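Local atomic coordinates of uncharacterized protein (Bacteroides eggerthii, PDB entry 4L3R), a protein that is of unknown function but belongs to the DUF4847 family of the calycin clan and folds as a small antiparallel beta barrel. Residues 4-9 / 84-89; 14-19 / 45-50; 74-79 / 102-107; 91-96 / 119-124. All coordinates share one frame; numbering follows the deposited sequence.

The four contacts lie around one eight-stranded antiparallel barrel and fall into two pairs. Contacts 1 and 4 have centres about 8 Å apart: contact 4 joins the two outermost strands of the sheet, and contact 1 sets the N-terminal helix beside that seam, where Val-6 CG2 meets Tyr-121 OH at 3.5 Å. Contacts 2 and 3, about 13 Å between centres, meet through Leu-46, whose CD2 packs on Val-75 CG1 at 3.9 Å. Centres of contacts 1 and 3 are about 26 Å apart, although both use strand 78-87. Trp-15 NE1, probably hydrogen-bonded to Ile-9 O at 3.2 Å, connects contacts 1 and 2. The function is unknown, so none of the contacts can be tied to an active site.

Contact 1 (4-9 / 84-89); sequences DDVMEI and LKIDGK
Val-6 and Ile-86 reach toward each other tip to tip, CG1 of the valine meeting CG2 of the isoleucine at 4.0 Å. A looser apolar touch lies one helical turn on, where Ile-9 CD1 comes to 4.3 Å from Ile-86 CD1, so the isoleucine offers a different branch to each helix residue.

The other kind of contact is between a side chain and the backbone. Val-6 CG1 is anti to its own N (chi1 171°), which leaves CG2 beside that N and aimed at the backbone of Gly-88. CG2 settles 3.2 Å from Gly-88 CA, a tight fit; a beta carbon at Gly-88 would point toward the helix and run into this methyl. The two segments meet here by van der Waals packing, without a hydrogen bond between them.

Helix 4-9 runs at 142° to strand 84-87, their axes 9.7 Å apart at closest approach. Tyr-121 of strand 118-123 packs against Val-6, Ile-9 and Ile-86 together, while Phe-57 of strand 54-61 touches Ile-9. Asp-61 of the second subunit accepts a hydrogen bond from Gly-88 N, and Val-66 of that subunit packs on Ile-86. Helix 4-10 itself lies against strands 78-87 and 118-123.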
loop_
_atom_site.group_PDB
_atom_site.type_symbol
_atom_site.label_atom_id
_atom_site.label_comp_id
_atom_site.label_asym_id
_atom_site.label_seq_id
_atom_site.Cartn_x
_atom_site.Cartn_y
_atom_site.Cartn_z
ATOM N N ASP B 4 10.603 -5.011 -4.014
ATOM C CA ASP B 4 10.151 -5.312 -2.646
ATOM C C ASP B 4 10.904 -4.446 -1.619
ATOM O O ASP B 4 10.410 -4.278 -0.504
ATOM C CB ASP B 4 10.333 -6.814 -2.319
ATOM C CG ASP B 4 9.698 -7.281 -1.014
ATOM O OD1 ASP B 4 8.642 -6.725 -0.627
ATOM O OD2 ASP B 4 10.244 -8.220 -0.392
ATOM N N ASP B 5 12.089 -3.898 -1.988
ATOM C CA ASP B 5 12.850 -3.003 -1.109
ATOM C C ASP B 5 12.024 -1.754 -0.788
ATOM O O ASP B 5 12.057 -1.279 0.347
ATOM C CB ASP B 5 14.193 -2.590 -1.750
ATOM C CG ASP B 5 15.235 -3.688 -1.871
ATOM O OD1 ASP B 5 14.896 -4.865 -1.608
ATOM O OD2 ASP B 5 16.387 -3.372 -2.235
ATOM N N VAL B 6 11.266 -1.242 -1.787
ATOM C CA VAL B 6 10.403 -0.064 -1.626
ATOM C C VAL B 6 9.203 -0.396 -0.739
ATOM O O VAL B 6 8.876 0.402 0.129
ATOM C CB VAL B 6 9.924 0.500 -2.995
ATOM C CG1 VAL B 6 8.863 1.591 -2.818
ATOM C CG2 VAL B 6 11.097 1.042 -3.787
HETATM N N MSE B 7 8.558 -1.566 -0.947
HETATM C CA MSE B 7 7.369 -1.869 -0.151
HETATM C C MSE B 7 7.738 -2.328 1.264
HETATM O O MSE B 7 6.856 -2.333 2.117
HETATM C CB MSE B 7 6.439 -2.867 -0.858
HETATM C CG MSE B 7 5.157 -2.205 -1.401
HETATM SE SE MSE B 7 5.401 -0.502 -2.388
HETATM C CE MSE B 7 6.610 -1.208 -3.695
ATOM N N GLU B 8 9.031 -2.591 1.560
ATOM C CA GLU B 8 9.444 -2.889 2.932
ATOM C C GLU B 8 9.437 -1.587 3.766
ATOM O O GLU B 8 9.350 -1.656 4.989
ATOM C CB GLU B 8 10.831 -3.568 2.957
ATOM C CG GLU B 8 11.255 -4.126 4.311
ATOM C CD GLU B 8 10.261 -5.027 5.027
ATOM O OE1 GLU B 8 9.589 -5.836 4.347
ATOM O OE2 GLU B 8 10.152 -4.924 6.271
ATOM N N ILE B 9 9.465 -0.408 3.107
ATOM C CA ILE B 9 9.402 0.897 3.771
ATOM C C ILE B 9 7.948 1.156 4.264
ATOM O O ILE B 9 7.765 1.815 5.288
ATOM C CB ILE B 9 9.926 2.016 2.814
ATOM C CG1 ILE B 9 11.406 1.766 2.424
ATOM C CG2 ILE B 9 9.791 3.391 3.433
ATOM C CD1 ILE B 9 11.874 2.549 1.201
ATOM N N LEU B 84 3.856 11.612 -2.723
ATOM C CA LEU B 84 5.118 10.893 -2.751
ATOM C C LEU B 84 5.465 10.387 -4.148
ATOM O O LEU B 84 4.629 9.810 -4.835
ATOM C CB LEU B 84 5.036 9.695 -1.784
ATOM C CG LEU B 84 6.235 8.721 -1.769
ATOM C CD1 LEU B 84 7.475 9.383 -1.210
ATOM C CD2 LEU B 84 5.887 7.459 -1.018
ATOM N N LYS B 85 6.732 10.576 -4.530
ATOM C CA LYS B 85 7.360 10.017 -5.732
ATOM C C LYS B 85 8.518 9.202 -5.193
ATOM O O LYS B 85 9.266 9.719 -4.361
ATOM C CB LYS B 85 7.830 11.107 -6.721
ATOM C CG LYS B 85 6.744 12.084 -7.167
ATOM C CD LYS B 85 5.991 11.625 -8.406
ATOM C CE LYS B 85 6.778 11.831 -9.676
ATOM N NZ LYS B 85 5.888 11.863 -10.860
ATOM N N ILE B 86 8.613 7.918 -5.536
ATOM C CA ILE B 86 9.699 7.066 -5.035
ATOM C C ILE B 86 10.039 6.035 -6.091
ATOM O O ILE B 86 9.132 5.467 -6.684
ATOM C CB ILE B 86 9.334 6.415 -3.665
ATOM C CG1 ILE B 86 10.573 5.747 -3.032
ATOM C CG2 ILE B 86 8.175 5.419 -3.792
ATOM C CD1 ILE B 86 10.375 5.361 -1.622
ATOM N N ASP B 87 11.332 5.819 -6.356
ATOM C CA ASP B 87 11.778 4.847 -7.355
ATOM C C ASP B 87 12.788 3.893 -6.725
ATOM O O ASP B 87 13.865 4.321 -6.325
ATOM C CB ASP B 87 12.389 5.568 -8.565
ATOM C CG ASP B 87 12.769 4.670 -9.729
ATOM O OD1 ASP B 87 12.330 3.495 -9.748
ATOM O OD2 ASP B 87 13.526 5.129 -10.605
ATOM N N GLY B 88 12.435 2.612 -6.662
ATOM C CA GLY B 88 13.288 1.572 -6.097
ATOM C C GLY B 88 14.536 1.255 -6.891
ATOM O O GLY B 88 15.502 0.740 -6.320
ATOM N N LYS B 89 14.521 1.528 -8.214
ATOM C CA LYS B 89 15.661 1.254 -9.096
ATOM C C LYS B 89 16.727 2.330 -8.912
ATOM O O LYS B 89 17.886 2.006 -8.647
ATOM C CB LYS B 89 15.203 1.193 -10.569
ATOM C CG LYS B 89 16.276 0.710 -11.541
ATOM C CD LYS B 89 15.779 0.739 -12.979
ATOM C CE LYS B 89 16.855 0.412 -13.991
ATOM N NZ LYS B 89 17.198 -1.035 -14.010
#

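Contact 2 (14-19 / 45-50); sequences TWKLSR and ELLKIT
Lys-16 leaves the strand with CG anti to its backbone N and then bends at chi2 (69°), a turn that carries its ammonium group to the carbonyls at the end of the helix, beside Leu-47. Leu-47 likewise has CG anti to its backbone N, and this brings its CD1 methyl against both the lysine chain and Leu-17. The two side chains cross obliquely, Lys-16 CE lying 4.2 Å from Leu-47 CD1.

Backbone oxygens surround the ammonium nitrogen. Lys-16 NZ donates to Leu-47 O at 2.9 Å, from 26° off the carbonyl plane, and makes a long, weak bond to Thr-50 O at 3.5 Å. Ile-49 O is nearer still, 2.7 Å from Lys-16 NZ, but the angle is too poor for a hydrogen bond. The strongest polar partner lies just beyond, at Asn-52 O. A positive group among carbonyls at a helix C-terminus is likely to be electrostatically favourable. A methionine in place of Lys-16 has no ammonium group and would probably leave the carbonyls of Leu-47 and Asn-52 without this donor.

The same methyl of Leu-47, CD1, also rests 4.2 Å from Leu-17 CD2 and 3.8 Å from Leu-17 O. Phe-53 packs on both leucines, and Leu-17 also touches Phe-143 of strand 137-144. Beyond Leu-17, Ser-18 and Arg-19 form a classic beta bulge opposite Gly-142. The contact thus fastens the end of helix 37-48 against strand 15-22, which runs between strands 54-61 and 137-144.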
loop_
_atom_site.group_PDB
_atom_site.type_symbol
_atom_site.label_atom_id
_atom_site.label_comp_id
_atom_site.label_asym_id
_atom_site.label_seq_id
_atom_site.Cartn_x
_atom_site.Cartn_y
_atom_site.Cartn_z
ATOM N N THR B 14 6.606 2.329 11.760
ATOM C CA THR B 14 6.755 3.757 11.988
ATOM C C THR B 14 8.248 4.029 12.062
ATOM O O THR B 14 8.949 3.411 12.869
ATOM C CB THR B 14 5.996 4.161 13.248
ATOM O OG1 THR B 14 4.612 3.867 13.040
ATOM C CG2 THR B 14 6.165 5.638 13.585
ATOM N N TRP B 15 8.737 4.930 11.205
ATOM C CA TRP B 15 10.144 5.321 11.174
ATOM C C TRP B 15 10.358 6.396 12.219
ATOM O O TRP B 15 9.661 7.406 12.194
ATOM C CB TRP B 15 10.527 5.822 9.780
ATOM C CG TRP B 15 10.537 4.727 8.771
ATOM C CD1 TRP B 15 9.533 4.401 7.907
ATOM C CD2 TRP B 15 11.533 3.710 8.634
ATOM N NE1 TRP B 15 9.885 3.294 7.177
ATOM C CE2 TRP B 15 11.106 2.840 7.611
ATOM C CE3 TRP B 15 12.769 3.474 9.250
ATOM C CZ2 TRP B 15 11.881 1.752 7.179
ATOM C CZ3 TRP B 15 13.524 2.392 8.840
ATOM C CH2 TRP B 15 13.087 1.547 7.809
ATOM N N LYS B 16 11.282 6.164 13.162
ATOM C CA LYS B 16 11.589 7.097 14.245
ATOM C C LYS B 16 12.914 7.781 13.947
ATOM O O LYS B 16 13.901 7.094 13.694
ATOM C CB LYS B 16 11.643 6.338 15.588
ATOM C CG LYS B 16 12.089 7.165 16.799
ATOM C CD LYS B 16 11.095 8.231 17.224
ATOM C CE LYS B 16 11.673 9.061 18.347
ATOM N NZ LYS B 16 10.616 9.692 19.178
ATOM N N LEU B 17 12.944 9.126 13.990
ATOM C CA LEU B 17 14.163 9.888 13.745
ATOM C C LEU B 17 15.257 9.535 14.747
ATOM O O LEU B 17 14.998 9.514 15.948
ATOM C CB LEU B 17 13.868 11.392 13.839
ATOM C CG LEU B 17 15.030 12.325 13.499
ATOM C CD1 LEU B 17 15.261 12.372 11.996
ATOM C CD2 LEU B 17 14.791 13.712 14.084
ATOM N N SER B 18 16.469 9.242 14.250
ATOM C CA SER B 18 17.631 8.921 15.083
ATOM C C SER B 18 18.776 9.943 14.917
ATOM O O SER B 18 19.623 10.026 15.804
ATOM C CB SER B 18 18.146 7.524 14.753
ATOM O OG SER B 18 18.523 7.429 13.390
ATOM N N ARG B 19 18.817 10.708 13.804
ATOM C CA ARG B 19 19.899 11.659 13.555
ATOM C C ARG B 19 19.601 12.582 12.372
ATOM O O ARG B 19 18.827 12.212 11.491
ATOM C CB ARG B 19 21.215 10.889 13.258
ATOM C CG ARG B 19 21.118 9.877 12.129
ATOM C CD ARG B 19 22.250 8.867 12.178
ATOM N NE ARG B 19 22.232 7.978 11.010
ATOM C CZ ARG B 19 22.788 8.234 9.824
ATOM N NH1 ARG B 19 23.434 9.374 9.612
ATOM N NH2 ARG B 19 22.698 7.349 8.839
ATOM N N GLU B 45 14.786 16.084 24.832
ATOM C CA GLU B 45 13.681 15.629 25.680
ATOM C C GLU B 45 12.426 15.434 24.828
ATOM O O GLU B 45 11.707 14.457 25.029
ATOM C CB GLU B 45 13.414 16.604 26.842
ATOM C CG GLU B 45 14.494 16.595 27.917
ATOM C CD GLU B 45 14.757 15.263 28.597
ATOM O OE1 GLU B 45 13.801 14.469 28.760
ATOM O OE2 GLU B 45 15.928 15.010 28.964
ATOM N N LEU B 46 12.187 16.323 23.847
ATOM C CA LEU B 46 11.058 16.176 22.922
ATOM C C LEU B 46 11.271 14.958 22.013
ATOM O O LEU B 46 10.298 14.292 21.669
ATOM C CB LEU B 46 10.860 17.452 22.084
ATOM C CG LEU B 46 10.352 18.659 22.882
ATOM C CD1 LEU B 46 10.575 19.944 22.131
ATOM C CD2 LEU B 46 8.874 18.508 23.242
ATOM N N LEU B 47 12.536 14.642 21.662
ATOM C CA LEU B 47 12.865 13.482 20.830
ATOM C C LEU B 47 12.644 12.159 21.579
ATOM O O LEU B 47 12.380 11.155 20.923
ATOM C CB LEU B 47 14.319 13.574 20.332
ATOM C CG LEU B 47 14.793 12.515 19.330
ATOM C CD1 LEU B 47 13.972 12.557 18.050
ATOM C CD2 LEU B 47 16.264 12.702 19.010
ATOM N N LYS B 48 12.754 12.136 22.929
ATOM C CA LYS B 48 12.506 10.912 23.724
ATOM C C LYS B 48 11.019 10.495 23.688
ATOM O O LYS B 48 10.725 9.318 23.922
ATOM C CB LYS B 48 12.939 11.078 25.196
ATOM C CG LYS B 48 14.441 10.977 25.439
ATOM C CD LYS B 48 14.776 11.179 26.923
ATOM C CE LYS B 48 16.263 11.152 27.214
ATOM N NZ LYS B 48 16.909 12.476 27.003
ATOM N N ILE B 49 10.086 11.448 23.438
ATOM C CA ILE B 49 8.654 11.139 23.378
ATOM C C ILE B 49 8.422 10.254 22.152
ATOM O O ILE B 49 8.842 10.613 21.053
ATOM C CB ILE B 49 7.780 12.425 23.373
ATOM C CG1 ILE B 49 7.917 13.175 24.723
ATOM C CG2 ILE B 49 6.304 12.080 23.103
ATOM C CD1 ILE B 49 7.431 14.630 24.726
ATOM N N THR B 50 7.773 9.098 22.353
ATOM C CA THR B 50 7.539 8.077 21.319
ATOM C C THR B 50 6.901 8.633 20.039
ATOM O O THR B 50 7.409 8.386 18.955
ATOM C CB THR B 50 6.651 6.948 21.896
ATOM O OG1 THR B 50 7.306 6.413 23.048
ATOM C CG2 THR B 50 6.385 5.821 20.887
#

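Contact 3 (74-79 / 102-107); sequences AVKANI and SESDKL
Glu-103 OE2 is gripped by two good backbone hydrogen bonds, from Ala-77 N at 2.8 Å and from Val-75 N at 3.0 Å. The donors reach it from opposite faces of the carboxylate: Val-75 N comes in on the syn side, 24° out of the plane, in a nearly straight N-H...O bond, whereas Ala-77 N stands well above the plane, 64° out. Between them Lys-76 N adds weak bonds to both oxygens, the straighter one to Glu-103 OE1 at 3.2 Å. Three consecutive amides of the turn joining strands 66-73 and 78-87 therefore converge on one side chain. Glu-103 gets there by bending at chi2 (-70°), which folds its carboxylate back into the turn, and its CG packs 3.7 Å from Ala-77 CB. The turn is also closed on itself by Ala-74 N bonding to Ala-77 O at 3.1 Å.

Lys-76 slides past Glu-103 in the opposite direction, and the two charged ends do not pair: Lys-76 NZ stays 5.8 Å from Glu-103 OE1. Instead the ammonium donates to a water at 2.7 Å from NZ, which makes a weak bond to Ser-102 O.

Further along, Asp-105 takes the N-cap position of helix 106-116; its OD2 accepts a weak capping bond from Leu-107 N and a hydrogen bond from Ser-43. Ala-74 packs on Phe-111 and Ile-112 of the same helix. With this many N-H groups around it, the Glu-103 carboxylate is probably held ionised, fixing the turn to the segment that leads into the helix.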
loop_
_atom_site.group_PDB
_atom_site.type_symbol
_atom_site.label_atom_id
_atom_site.label_comp_id
_atom_site.label_asym_id
_atom_site.label_seq_id
_atom_site.Cartn_x
_atom_site.Cartn_y
_atom_site.Cartn_z
ATOM N N ALA B 74 6.296 15.924 13.775
ATOM C CA ALA B 74 7.468 16.467 14.444
ATOM C C ALA B 74 7.117 16.644 15.931
ATOM O O ALA B 74 7.236 15.671 16.667
ATOM C CB ALA B 74 7.890 17.775 13.796
ATOM N N VAL B 75 6.658 17.830 16.372
ATOM C CA VAL B 75 6.255 18.054 17.764
ATOM C C VAL B 75 4.846 18.646 17.730
ATOM O O VAL B 75 3.887 17.943 18.054
ATOM C CB VAL B 75 7.278 18.937 18.534
ATOM C CG1 VAL B 75 6.799 19.213 19.966
ATOM C CG2 VAL B 75 8.657 18.280 18.544
ATOM N N LYS B 76 4.711 19.908 17.299
ATOM C CA LYS B 76 3.416 20.586 17.162
ATOM C C LYS B 76 2.902 20.552 15.708
ATOM O O LYS B 76 1.716 20.798 15.500
ATOM C CB LYS B 76 3.527 22.046 17.635
ATOM C CG LYS B 76 4.016 22.172 19.069
ATOM C CD LYS B 76 3.818 23.566 19.651
ATOM C CE LYS B 76 4.621 24.623 18.940
ATOM N NZ LYS B 76 4.664 25.900 19.708
ATOM N N ALA B 77 3.764 20.243 14.712
ATOM C CA ALA B 77 3.354 20.236 13.309
ATOM C C ALA B 77 3.262 18.819 12.736
ATOM O O ALA B 77 3.974 17.910 13.168
ATOM C CB ALA B 77 4.317 21.061 12.475
ATOM N N ASN B 78 2.385 18.661 11.735
ATOM C CA ASN B 78 2.138 17.403 11.039
ATOM C C ASN B 78 2.231 17.554 9.537
ATOM O O ASN B 78 1.852 18.589 8.996
ATOM C CB ASN B 78 0.721 16.883 11.362
ATOM C CG ASN B 78 0.583 16.302 12.737
ATOM O OD1 ASN B 78 0.985 15.165 12.986
ATOM N ND2 ASN B 78 0.017 17.058 13.670
ATOM N N ILE B 79 2.656 16.485 8.871
ATOM C CA ILE B 79 2.616 16.323 7.425
ATOM C C ILE B 79 1.592 15.205 7.227
ATOM O O ILE B 79 1.770 14.136 7.806
ATOM C CB ILE B 79 4.007 16.018 6.819
ATOM C CG1 ILE B 79 4.971 17.196 7.085
ATOM C CG2 ILE B 79 3.889 15.706 5.313
ATOM C CD1 ILE B 79 6.405 16.940 6.674
ATOM N N SER B 102 2.677 25.165 13.186
ATOM C CA SER B 102 3.973 25.843 13.232
ATOM C C SER B 102 4.861 25.232 14.314
ATOM O O SER B 102 4.348 24.751 15.323
ATOM C CB SER B 102 3.746 27.328 13.514
ATOM O OG SER B 102 4.893 28.114 13.234
ATOM N N GLU B 103 6.186 25.269 14.120
ATOM C CA GLU B 103 7.141 24.763 15.104
ATOM C C GLU B 103 7.968 25.882 15.720
ATOM O O GLU B 103 8.334 26.826 15.023
ATOM C CB GLU B 103 8.096 23.754 14.458
ATOM C CG GLU B 103 7.436 22.461 14.012
ATOM C CD GLU B 103 6.957 21.530 15.113
ATOM O OE1 GLU B 103 7.012 21.901 16.307
ATOM O OE2 GLU B 103 6.526 20.406 14.774
ATOM N N SER B 104 8.262 25.770 17.028
ATOM C CA SER B 104 9.167 26.677 17.734
ATOM C C SER B 104 10.528 25.984 17.963
ATOM O O SER B 104 11.560 26.651 17.971
ATOM C CB SER B 104 8.567 27.143 19.061
ATOM O OG SER B 104 8.440 26.098 20.014
ATOM N N ASP B 105 10.533 24.656 18.158
ATOM C CA ASP B 105 11.752 23.885 18.404
ATOM C C ASP B 105 12.614 23.807 17.138
ATOM O O ASP B 105 12.094 23.489 16.073
ATOM C CB ASP B 105 11.380 22.474 18.884
ATOM C CG ASP B 105 12.543 21.714 19.460
ATOM O OD1 ASP B 105 12.869 21.941 20.639
ATOM O OD2 ASP B 105 13.142 20.905 18.727
ATOM N N LYS B 106 13.925 24.090 17.256
ATOM C CA LYS B 106 14.837 24.082 16.105
ATOM C C LYS B 106 14.966 22.704 15.461
ATOM O O LYS B 106 15.062 22.642 14.237
ATOM C CB LYS B 106 16.227 24.605 16.484
ATOM C CG LYS B 106 16.238 26.103 16.789
ATOM C CD LYS B 106 17.657 26.577 17.068
ATOM C CE LYS B 106 17.745 28.069 17.290
ATOM N NZ LYS B 106 19.154 28.519 17.419
ATOM N N LEU B 107 14.977 21.609 16.246
ATOM C CA LEU B 107 15.049 20.263 15.657
ATOM C C LEU B 107 13.785 19.973 14.848
ATOM O O LEU B 107 13.876 19.397 13.763
ATOM C CB LEU B 107 15.250 19.175 16.727
ATOM C CG LEU B 107 15.495 17.745 16.203
ATOM C CD1 LEU B 107 16.772 17.669 15.372
ATOM C CD2 LEU B 107 15.546 16.751 17.350
HETATM O O HOH W 1 4.358 27.349 17.433
#

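Contact 4 (91-96 / 119-124); sequences HTISIS and FKYEGD
The seam that closes the barrel lies here, where strands 92-96 and 118-123, the two outermost of the sheet, meet through a single antiparallel bridge. Thr-92 and Lys-120 form its non-hydrogen-bonded pair, flanked by bonds from Tyr-121 N to His-91 O (3.0 Å) and from Ile-93 N to Phe-119 O (3.1 Å). The strands cross at 123° and soon diverge. Strand 92-96 is entered through a G1 beta bulge, His-91 and Thr-92 both facing Asp-87.

Tyr-121 carries the side-chain packing. With chi1 at 76°, CG sits between the backbone N and the carbonyl carbon, which lays the ring beside the chain at His-91 and Thr-92. His-91 CB lies over one ring face, offset toward the rim, and Thr-92 O meets the edge in plane, 3.4 Å from Tyr-121 CE1. The two aromatic rings are oblique, planes at 49°, with His-91 CD2 3.8 Å from Tyr-121 CZ. Ile-93 CB adds an apolar touch at 3.9 Å from Tyr-121 CD1.

An alanine replacing Tyr-121 is likely to open a gap beside His-91 and Ile-93 and to deprive Val-6 and Ile-9 of a packing surface. Between these two segments two backbone bonds and the packing of Tyr-121 on His-91 and Ile-93 make the join, so it is polar along the backbone and largely apolar at the side chains.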
loop_
_atom_site.group_PDB
_atom_site.type_symbol
_atom_site.label_atom_id
_atom_site.label_comp_id
_atom_site.label_asym_id
_atom_site.label_seq_id
_atom_site.Cartn_x
_atom_site.Cartn_y
_atom_site.Cartn_z
ATOM N N HIS B 91 16.618 4.673 -6.532
ATOM C CA HIS B 91 16.643 5.053 -5.116
ATOM C C HIS B 91 16.407 6.572 -4.934
ATOM O O HIS B 91 17.029 7.198 -4.083
ATOM C CB HIS B 91 17.942 4.586 -4.431
ATOM C CG HIS B 91 17.931 3.128 -4.112
ATOM N ND1 HIS B 91 18.362 2.186 -5.025
ATOM C CD2 HIS B 91 17.508 2.494 -2.993
ATOM C CE1 HIS B 91 18.202 1.011 -4.435
ATOM N NE2 HIS B 91 17.687 1.147 -3.212
ATOM N N THR B 92 15.492 7.144 -5.731
ATOM C CA THR B 92 15.137 8.554 -5.663
ATOM C C THR B 92 13.854 8.682 -4.846
ATOM O O THR B 92 13.116 7.705 -4.702
ATOM C CB THR B 92 14.983 9.151 -7.065
ATOM O OG1 THR B 92 13.982 8.432 -7.777
ATOM C CG2 THR B 92 16.293 9.148 -7.852
ATOM N N ILE B 93 13.600 9.866 -4.305
ATOM C CA ILE B 93 12.399 10.126 -3.514
ATOM C C ILE B 93 12.101 11.618 -3.533
ATOM O O ILE B 93 13.022 12.426 -3.510
ATOM C CB ILE B 93 12.506 9.584 -2.058
ATOM C CG1 ILE B 93 11.169 9.778 -1.302
ATOM C CG2 ILE B 93 13.673 10.244 -1.301
ATOM C CD1 ILE B 93 11.075 9.091 -0.015
ATOM N N SER B 94 10.819 11.974 -3.567
ATOM C CA SER B 94 10.385 13.365 -3.522
ATOM C C SER B 94 9.078 13.435 -2.695
ATOM O O SER B 94 8.194 12.599 -2.879
ATOM C CB SER B 94 10.233 13.920 -4.940
ATOM O OG SER B 94 9.014 14.608 -5.173
ATOM N N ILE B 95 9.010 14.374 -1.738
ATOM C CA ILE B 95 7.851 14.588 -0.867
ATOM C C ILE B 95 7.363 16.003 -1.132
ATOM O O ILE B 95 8.142 16.935 -0.978
ATOM C CB ILE B 95 8.222 14.367 0.633
ATOM C CG1 ILE B 95 8.697 12.909 0.873
ATOM C CG2 ILE B 95 7.023 14.738 1.563
ATOM C CD1 ILE B 95 9.401 12.650 2.245
ATOM N N SER B 96 6.098 16.168 -1.533
ATOM C CA SER B 96 5.527 17.475 -1.857
ATOM C C SER B 96 4.284 17.768 -1.021
ATOM O O SER B 96 3.460 16.881 -0.807
ATOM C CB SER B 96 5.159 17.530 -3.338
ATOM O OG SER B 96 6.287 17.257 -4.151
ATOM N N PHE B 119 15.630 14.179 -1.815
ATOM C CA PHE B 119 15.824 13.897 -3.245
ATOM C C PHE B 119 16.222 12.425 -3.502
ATOM O O PHE B 119 15.913 11.919 -4.581
ATOM C CB PHE B 119 16.842 14.859 -3.874
ATOM C CG PHE B 119 18.245 14.792 -3.328
ATOM C CD1 PHE B 119 18.611 15.543 -2.221
ATOM C CD2 PHE B 119 19.234 14.091 -4.000
ATOM C CE1 PHE B 119 19.922 15.515 -1.743
ATOM C CE2 PHE B 119 20.549 14.090 -3.540
ATOM C CZ PHE B 119 20.880 14.789 -2.406
ATOM N N LYS B 120 16.893 11.739 -2.546
ATOM C CA LYS B 120 17.265 10.325 -2.695
ATOM C C LYS B 120 17.319 9.654 -1.322
ATOM O O LYS B 120 17.241 10.336 -0.300
ATOM C CB LYS B 120 18.601 10.150 -3.462
ATOM C CG LYS B 120 19.856 10.632 -2.724
ATOM C CD LYS B 120 21.131 10.455 -3.558
ATOM C CE LYS B 120 22.385 10.754 -2.766
ATOM N NZ LYS B 120 23.624 10.562 -3.573
ATOM N N TYR B 121 17.418 8.318 -1.303
ATOM C CA TYR B 121 17.436 7.563 -0.052
ATOM C C TYR B 121 18.179 6.239 -0.173
ATOM O O TYR B 121 18.556 5.808 -1.260
ATOM C CB TYR B 121 15.986 7.262 0.400
ATOM C CG TYR B 121 15.322 6.159 -0.399
ATOM C CD1 TYR B 121 14.784 6.409 -1.657
ATOM C CD2 TYR B 121 15.300 4.848 0.068
ATOM C CE1 TYR B 121 14.224 5.388 -2.421
ATOM C CE2 TYR B 121 14.750 3.817 -0.691
ATOM C CZ TYR B 121 14.215 4.092 -1.938
ATOM O OH TYR B 121 13.666 3.106 -2.717
ATOM N N GLU B 122 18.323 5.578 0.966
ATOM C CA GLU B 122 18.840 4.224 1.076
ATOM C C GLU B 122 18.301 3.647 2.389
ATOM O O GLU B 122 17.956 4.404 3.299
ATOM C CB GLU B 122 20.379 4.163 0.963
ATOM C CG GLU B 122 21.143 4.864 2.070
ATOM C CD GLU B 122 22.640 5.001 1.858
ATOM O OE1 GLU B 122 23.151 4.552 0.805
ATOM O OE2 GLU B 122 23.304 5.583 2.747
ATOM N N GLY B 123 18.142 2.336 2.443
ATOM C CA GLY B 123 17.618 1.693 3.637
ATOM C C GLY B 123 17.444 0.194 3.541
ATOM O O GLY B 123 17.573 -0.401 2.466
ATOM N N ASP B 124 17.154 -0.414 4.695
ATOM C CA ASP B 124 16.916 -1.844 4.833
ATOM C C ASP B 124 15.648 -2.029 5.706
ATOM O O ASP B 124 14.859 -1.089 5.821
ATOM C CB ASP B 124 18.180 -2.548 5.387
ATOM C CG ASP B 124 18.538 -2.288 6.842
ATOM O OD1 ASP B 124 17.946 -1.375 7.448
ATOM O OD2 ASP B 124 19.437 -2.982 7.365
#